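Local coordinates for protein lipoxygenase (Cyanothece sp., PDB 5EK8) that is a 9R-lipoxygenase with a PLAT domain, a non-heme iron enzyme that probably inserts molecular oxygen into fatty acid substrates, at residues A[475-487]-A[542-555]. Numbering follows the deposited sequence.
Sequences QQAIADEWVEIRR and TNSNQPSATDIDNL
Trp-482 plugs into the curved segment 542-548 and the first turns of the helix that follows, a mostly apolar packing contact with one hydrogen bond inside it and the arginine's polar contacts at its side. It joins the region where helix 475-480 gives way to helix 482-495 to the loop leading into helix 549-574, away from the iron and sodium sites. The indole runs out with CG anti to the backbone N (chi1 -177°), between Ile-485 and Pro-547. CB of Pro-547 sits over the six-membered ring, 3.6 Å from its centroid and 11° off the normal, a CH-pi contact; CB of Ile-485 lies over the opposite face. Near the ring plane, NE1 of Trp-482 donates to OG1 of Thr-542 at 3.1 Å. That hydroxyl also makes a weak bond to OD2 of Asp-551. At the far end of the indole, CZ3 of Trp-482 meets CD1 of Ile-552 at 3.5 Å, while Leu-555 and Ile-485 reach tip to tip (CD2 to CD1, 3.7 Å). Phe-471 of helix 451-473 touches both Ile-552 and Leu-555. The extended Arg-486 lays its guanidinium face against O of Asn-543, and NH1 donates weakly to OD1 of Asn-545; its stronger partner is Glu-490, a salt bridge through NE. Aliphatic carbons over both faces plus one in-plane N-H bond hold the indole's rotation and satisfy its buried ring nitrogen.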
loop_
_atom_site.group_PDB
_atom_site.type_symbol
_atom_site.label_atom_id
_atom_site.label_comp_id
_atom_site.label_asym_id
_atom_site.label_seq_id
_atom_site.Cartn_x
_atom_site.Cartn_y
_atom_site.Cartn_z
ATOM N N GLN A 475 7.470 14.730 23.875
ATOM C CA GLN A 475 6.216 14.828 24.623
ATOM C C GLN A 475 5.624 16.239 24.635
ATOM O O GLN A 475 4.440 16.430 24.336
ATOM C CB GLN A 475 6.423 14.350 26.062
ATOM C CG GLN A 475 5.271 14.682 26.997
ATOM C CD GLN A 475 5.709 15.532 28.175
ATOM O OE1 GLN A 475 6.811 15.362 28.702
ATOM N NE2 GLN A 475 4.849 16.460 28.590
ATOM N N GLN A 476 6.457 17.220 24.966
ATOM C CA GLN A 476 6.001 18.600 25.065
ATOM C C GLN A 476 5.466 19.111 23.731
ATOM O O GLN A 476 4.395 19.718 23.672
ATOM C CB GLN A 476 7.132 19.503 25.558
ATOM C CG GLN A 476 6.665 20.882 25.988
ATOM C CD GLN A 476 5.509 20.826 26.976
ATOM O OE1 GLN A 476 5.470 19.978 27.870
ATOM N NE2 GLN A 476 4.551 21.728 26.808
ATOM N N ALA A 477 6.210 18.857 22.660
ATOM C CA ALA A 477 5.803 19.306 21.334
ATOM C C ALA A 477 4.566 18.551 20.843
ATOM O O ALA A 477 3.680 19.136 20.219
ATOM C CB ALA A 477 6.944 19.151 20.352
ATOM N N ILE A 478 4.514 17.253 21.131
ATOM C CA ILE A 478 3.368 16.432 20.750
ATOM C C ILE A 478 2.091 16.946 21.411
ATOM O O ILE A 478 1.036 17.007 20.778
ATOM C CB ILE A 478 3.583 14.948 21.123
ATOM C CG1 ILE A 478 4.647 14.321 20.223
ATOM C CG2 ILE A 478 2.285 14.162 21.000
ATOM C CD1 ILE A 478 4.872 12.850 20.482
ATOM N N ALA A 479 2.193 17.334 22.680
ATOM C CA ALA A 479 1.042 17.872 23.407
ATOM C C ALA A 479 0.677 19.288 22.957
ATOM O O ALA A 479 -0.501 19.615 22.820
ATOM C CB ALA A 479 1.311 17.855 24.904
ATOM N N ASP A 480 1.690 20.120 22.728
ATOM C CA ASP A 480 1.487 21.516 22.338
ATOM C C ASP A 480 0.700 21.660 21.036
ATOM O O ASP A 480 -0.039 22.626 20.853
ATOM C CB ASP A 480 2.832 22.237 22.198
ATOM C CG ASP A 480 3.451 22.593 23.535
ATOM O OD1 ASP A 480 2.777 22.409 24.571
ATOM O OD2 ASP A 480 4.608 23.068 23.550
ATOM N N GLU A 481 0.868 20.702 20.134
ATOM C CA GLU A 481 0.192 20.748 18.845
ATOM C C GLU A 481 -0.711 19.536 18.669
ATOM O O GLU A 481 -0.769 18.933 17.596
ATOM C CB GLU A 481 1.213 20.831 17.708
ATOM C CG GLU A 481 2.012 22.129 17.684
ATOM C CD GLU A 481 1.165 23.343 17.313
ATOM O OE1 GLU A 481 -0.042 23.178 17.012
ATOM O OE2 GLU A 481 1.713 24.468 17.318
ATOM N N TRP A 482 -1.422 19.199 19.739
ATOM C CA TRP A 482 -2.302 18.039 19.761
ATOM C C TRP A 482 -3.516 18.234 18.852
ATOM O O TRP A 482 -4.135 17.264 18.399
ATOM C CB TRP A 482 -2.749 17.755 21.196
ATOM C CG TRP A 482 -3.605 16.547 21.327
ATOM C CD1 TRP A 482 -4.969 16.511 21.416
ATOM C CD2 TRP A 482 -3.163 15.188 21.384
ATOM N NE1 TRP A 482 -5.399 15.213 21.522
ATOM C CE2 TRP A 482 -4.310 14.381 21.506
ATOM C CE3 TRP A 482 -1.905 14.575 21.341
ATOM C CZ2 TRP A 482 -4.241 12.991 21.585
ATOM C CZ3 TRP A 482 -1.839 13.193 21.418
ATOM C CH2 TRP A 482 -2.999 12.418 21.542
ATOM N N VAL A 483 -3.845 19.495 18.588
ATOM C CA VAL A 483 -4.948 19.843 17.699
ATOM C C VAL A 483 -4.787 19.160 16.343
ATOM O O VAL A 483 -5.764 18.698 15.740
ATOM C CB VAL A 483 -5.047 21.370 17.516
ATOM C CG1 VAL A 483 -5.983 21.724 16.368
ATOM C CG2 VAL A 483 -5.509 22.021 18.812
ATOM N N GLU A 484 -3.543 19.079 15.884
ATOM C CA GLU A 484 -3.230 18.382 14.643
ATOM C C GLU A 484 -3.621 16.911 14.756
ATOM O O GLU A 484 -4.192 16.343 13.826
ATOM C CB GLU A 484 -1.741 18.522 14.296
ATOM C CG GLU A 484 -1.332 19.938 13.912
ATOM C CD GLU A 484 0.010 19.998 13.197
ATOM O OE1 GLU A 484 0.701 18.960 13.129
ATOM O OE2 GLU A 484 0.374 21.089 12.701
ATOM N N ILE A 485 -3.327 16.301 15.900
ATOM C CA ILE A 485 -3.714 14.910 16.130
ATOM C C ILE A 485 -5.229 14.757 16.088
ATOM O O ILE A 485 -5.744 13.766 15.564
ATOM C CB ILE A 485 -3.191 14.378 17.475
ATOM C CG1 ILE A 485 -1.664 14.493 17.530
ATOM C CG2 ILE A 485 -3.644 12.941 17.687
ATOM C CD1 ILE A 485 -0.947 13.815 16.374
ATOM N N ARG A 486 -5.944 15.742 16.622
ATOM C CA ARG A 486 -7.400 15.685 16.583
ATOM C C ARG A 486 -7.929 15.769 15.154
ATOM O O ARG A 486 -8.802 14.993 14.772
ATOM C CB ARG A 486 -8.025 16.794 17.429
ATOM C CG ARG A 486 -9.544 16.700 17.490
ATOM C CD ARG A 486 -10.170 17.716 18.431
ATOM N NE ARG A 486 -11.613 17.508 18.527
ATOM C CZ ARG A 486 -12.405 18.106 19.410
ATOM N NH1 ARG A 486 -11.905 18.960 20.292
ATOM N NH2 ARG A 486 -13.704 17.845 19.412
ATOM N N ARG A 487 -7.410 16.708 14.367
ATOM C CA ARG A 487 -7.845 16.852 12.976
ATOM C C ARG A 487 -7.529 15.596 12.171
ATOM O O ARG A 487 -8.313 15.172 11.316
ATOM C CB ARG A 487 -7.193 18.075 12.333
ATOM C CG ARG A 487 -7.649 19.382 12.950
ATOM C CD ARG A 487 -9.158 19.547 12.825
ATOM N NE ARG A 487 -9.649 20.657 13.633
ATOM C CZ ARG A 487 -10.120 20.527 14.869
ATOM N NH1 ARG A 487 -10.171 19.329 15.433
ATOM N NH2 ARG A 487 -10.544 21.591 15.537
ATOM N N THR A 542 -8.588 10.587 19.228
ATOM C CA THR A 542 -8.884 11.597 20.226
ATOM C C THR A 542 -10.070 12.461 19.802
ATOM O O THR A 542 -10.416 12.530 18.622
ATOM C CB THR A 542 -7.658 12.487 20.482
ATOM O OG1 THR A 542 -7.931 13.388 21.566
ATOM C CG2 THR A 542 -7.314 13.273 19.232
ATOM N N ASN A 543 -10.701 13.105 20.777
ATOM C CA ASN A 543 -11.786 14.041 20.506
ATOM C C ASN A 543 -11.652 15.280 21.376
ATOM O O ASN A 543 -12.627 15.988 21.617
ATOM C CB ASN A 543 -13.151 13.383 20.732
ATOM C CG ASN A 543 -13.680 12.685 19.485
ATOM O OD1 ASN A 543 -13.976 11.487 19.511
ATOM N ND2 ASN A 543 -13.805 13.435 18.386
ATOM N N SER A 544 -10.436 15.523 21.854
ATOM C CA SER A 544 -10.146 16.688 22.681
ATOM C C SER A 544 -8.934 17.449 22.144
ATOM O O SER A 544 -8.153 16.919 21.348
ATOM C CB SER A 544 -9.920 16.270 24.136
ATOM O OG SER A 544 -9.314 14.993 24.213
ATOM N N ASN A 545 -8.786 18.695 22.582
ATOM C CA ASN A 545 -7.728 19.562 22.083
ATOM C C ASN A 545 -6.454 19.458 22.913
ATOM O O ASN A 545 -5.482 20.174 22.670
ATOM C CB ASN A 545 -8.214 21.012 22.040
ATOM C CG ASN A 545 -9.311 21.229 21.011
ATOM O OD1 ASN A 545 -9.328 20.591 19.955
ATOM N ND2 ASN A 545 -10.239 22.128 21.319
ATOM N N GLN A 546 -6.475 18.567 23.899
ATOM C CA GLN A 546 -5.293 18.252 24.694
ATOM C C GLN A 546 -5.240 16.752 24.947
ATOM O O GLN A 546 -6.277 16.094 25.040
ATOM C CB GLN A 546 -5.296 19.021 26.015
ATOM C CG GLN A 546 -4.992 20.498 25.875
ATOM C CD GLN A 546 -6.007 21.369 26.594
ATOM O OE1 GLN A 546 -7.215 21.125 26.523
ATOM N NE2 GLN A 546 -5.521 22.389 27.298
ATOM N N PRO A 547 -4.026 16.197 25.043
ATOM C CA PRO A 547 -3.902 14.748 25.209
ATOM C C PRO A 547 -4.278 14.263 26.607
ATOM O O PRO A 547 -4.426 15.060 27.535
ATOM C CB PRO A 547 -2.420 14.499 24.937
ATOM C CG PRO A 547 -1.758 15.773 25.354
ATOM C CD PRO A 547 -2.712 16.859 24.955
ATOM N N SER A 548 -4.438 12.951 26.728
ATOM C CA SER A 548 -4.582 12.277 28.009
ATOM C C SER A 548 -3.874 10.931 27.898
ATOM O O SER A 548 -3.454 10.546 26.804
ATOM C CB SER A 548 -6.055 12.092 28.382
ATOM O OG SER A 548 -6.691 11.151 27.530
ATOM N N ALA A 549 -3.740 10.221 29.015
ATOM C CA ALA A 549 -3.119 8.898 29.004
ATOM C C ALA A 549 -3.770 8.002 27.949
ATOM O O ALA A 549 -3.086 7.378 27.126
ATOM C CB ALA A 549 -3.210 8.258 30.378
ATOM N N THR A 550 -5.097 7.971 27.970
ATOM C CA THR A 550 -5.876 7.214 26.998
ATOM C C THR A 550 -5.580 7.638 25.565
ATOM O O THR A 550 -5.248 6.805 24.725
ATOM C CB THR A 550 -7.385 7.366 27.259
ATOM O OG1 THR A 550 -7.720 6.703 28.482
ATOM C CG2 THR A 550 -8.192 6.754 26.124
ATOM N N ASP A 551 -5.700 8.933 25.295
ATOM C CA ASP A 551 -5.524 9.456 23.944
ATOM C C ASP A 551 -4.110 9.209 23.422
ATOM O O ASP A 551 -3.926 8.813 22.268
ATOM C CB ASP A 551 -5.850 10.953 23.906
ATOM C CG ASP A 551 -7.334 11.234 24.062
ATOM O OD1 ASP A 551 -8.151 10.341 23.740
ATOM O OD2 ASP A 551 -7.686 12.349 24.504
ATOM N N ILE A 552 -3.120 9.441 24.279
ATOM C CA ILE A 552 -1.727 9.206 23.929
ATOM C C ILE A 552 -1.506 7.733 23.599
ATOM O O ILE A 552 -0.875 7.412 22.594
ATOM C CB ILE A 552 -0.774 9.635 25.065
ATOM C CG1 ILE A 552 -0.761 11.160 25.218
ATOM C CG2 ILE A 552 0.636 9.143 24.799
ATOM C CD1 ILE A 552 0.002 11.883 24.123
ATOM N N ASP A 553 -2.038 6.840 24.431
ATOM C CA ASP A 553 -1.913 5.406 24.173
ATOM C C ASP A 553 -2.578 5.016 22.857
ATOM O O ASP A 553 -2.047 4.199 22.098
ATOM C CB ASP A 553 -2.509 4.597 25.324
ATOM C CG ASP A 553 -1.667 4.673 26.581
ATOM O OD1 ASP A 553 -0.455 4.966 26.467
ATOM O OD2 ASP A 553 -2.216 4.437 27.679
ATOM N N ASN A 554 -3.740 5.605 22.595
ATOM C CA ASN A 554 -4.427 5.439 21.321
ATOM C C ASN A 554 -3.527 5.797 20.148
ATOM O O ASN A 554 -3.387 5.024 19.196
ATOM C CB ASN A 554 -5.691 6.299 21.277
ATOM C CG ASN A 554 -6.887 5.622 21.909
ATOM O OD1 ASN A 554 -6.811 4.472 22.344
ATOM N ND2 ASN A 554 -8.004 6.337 21.970
ATOM N N LEU A 555 -2.917 6.977 20.229
ATOM C CA LEU A 555 -2.033 7.457 19.178
ATOM C C LEU A 555 -0.828 6.538 18.995
ATOM O O LEU A 555 -0.466 6.209 17.869
ATOM C CB LEU A 555 -1.570 8.881 19.478
ATOM C CG LEU A 555 -0.826 9.561 18.328
ATOM C CD1 LEU A 555 -1.684 9.543 17.066
ATOM C CD2 LEU A 555 -0.441 10.984 18.705
#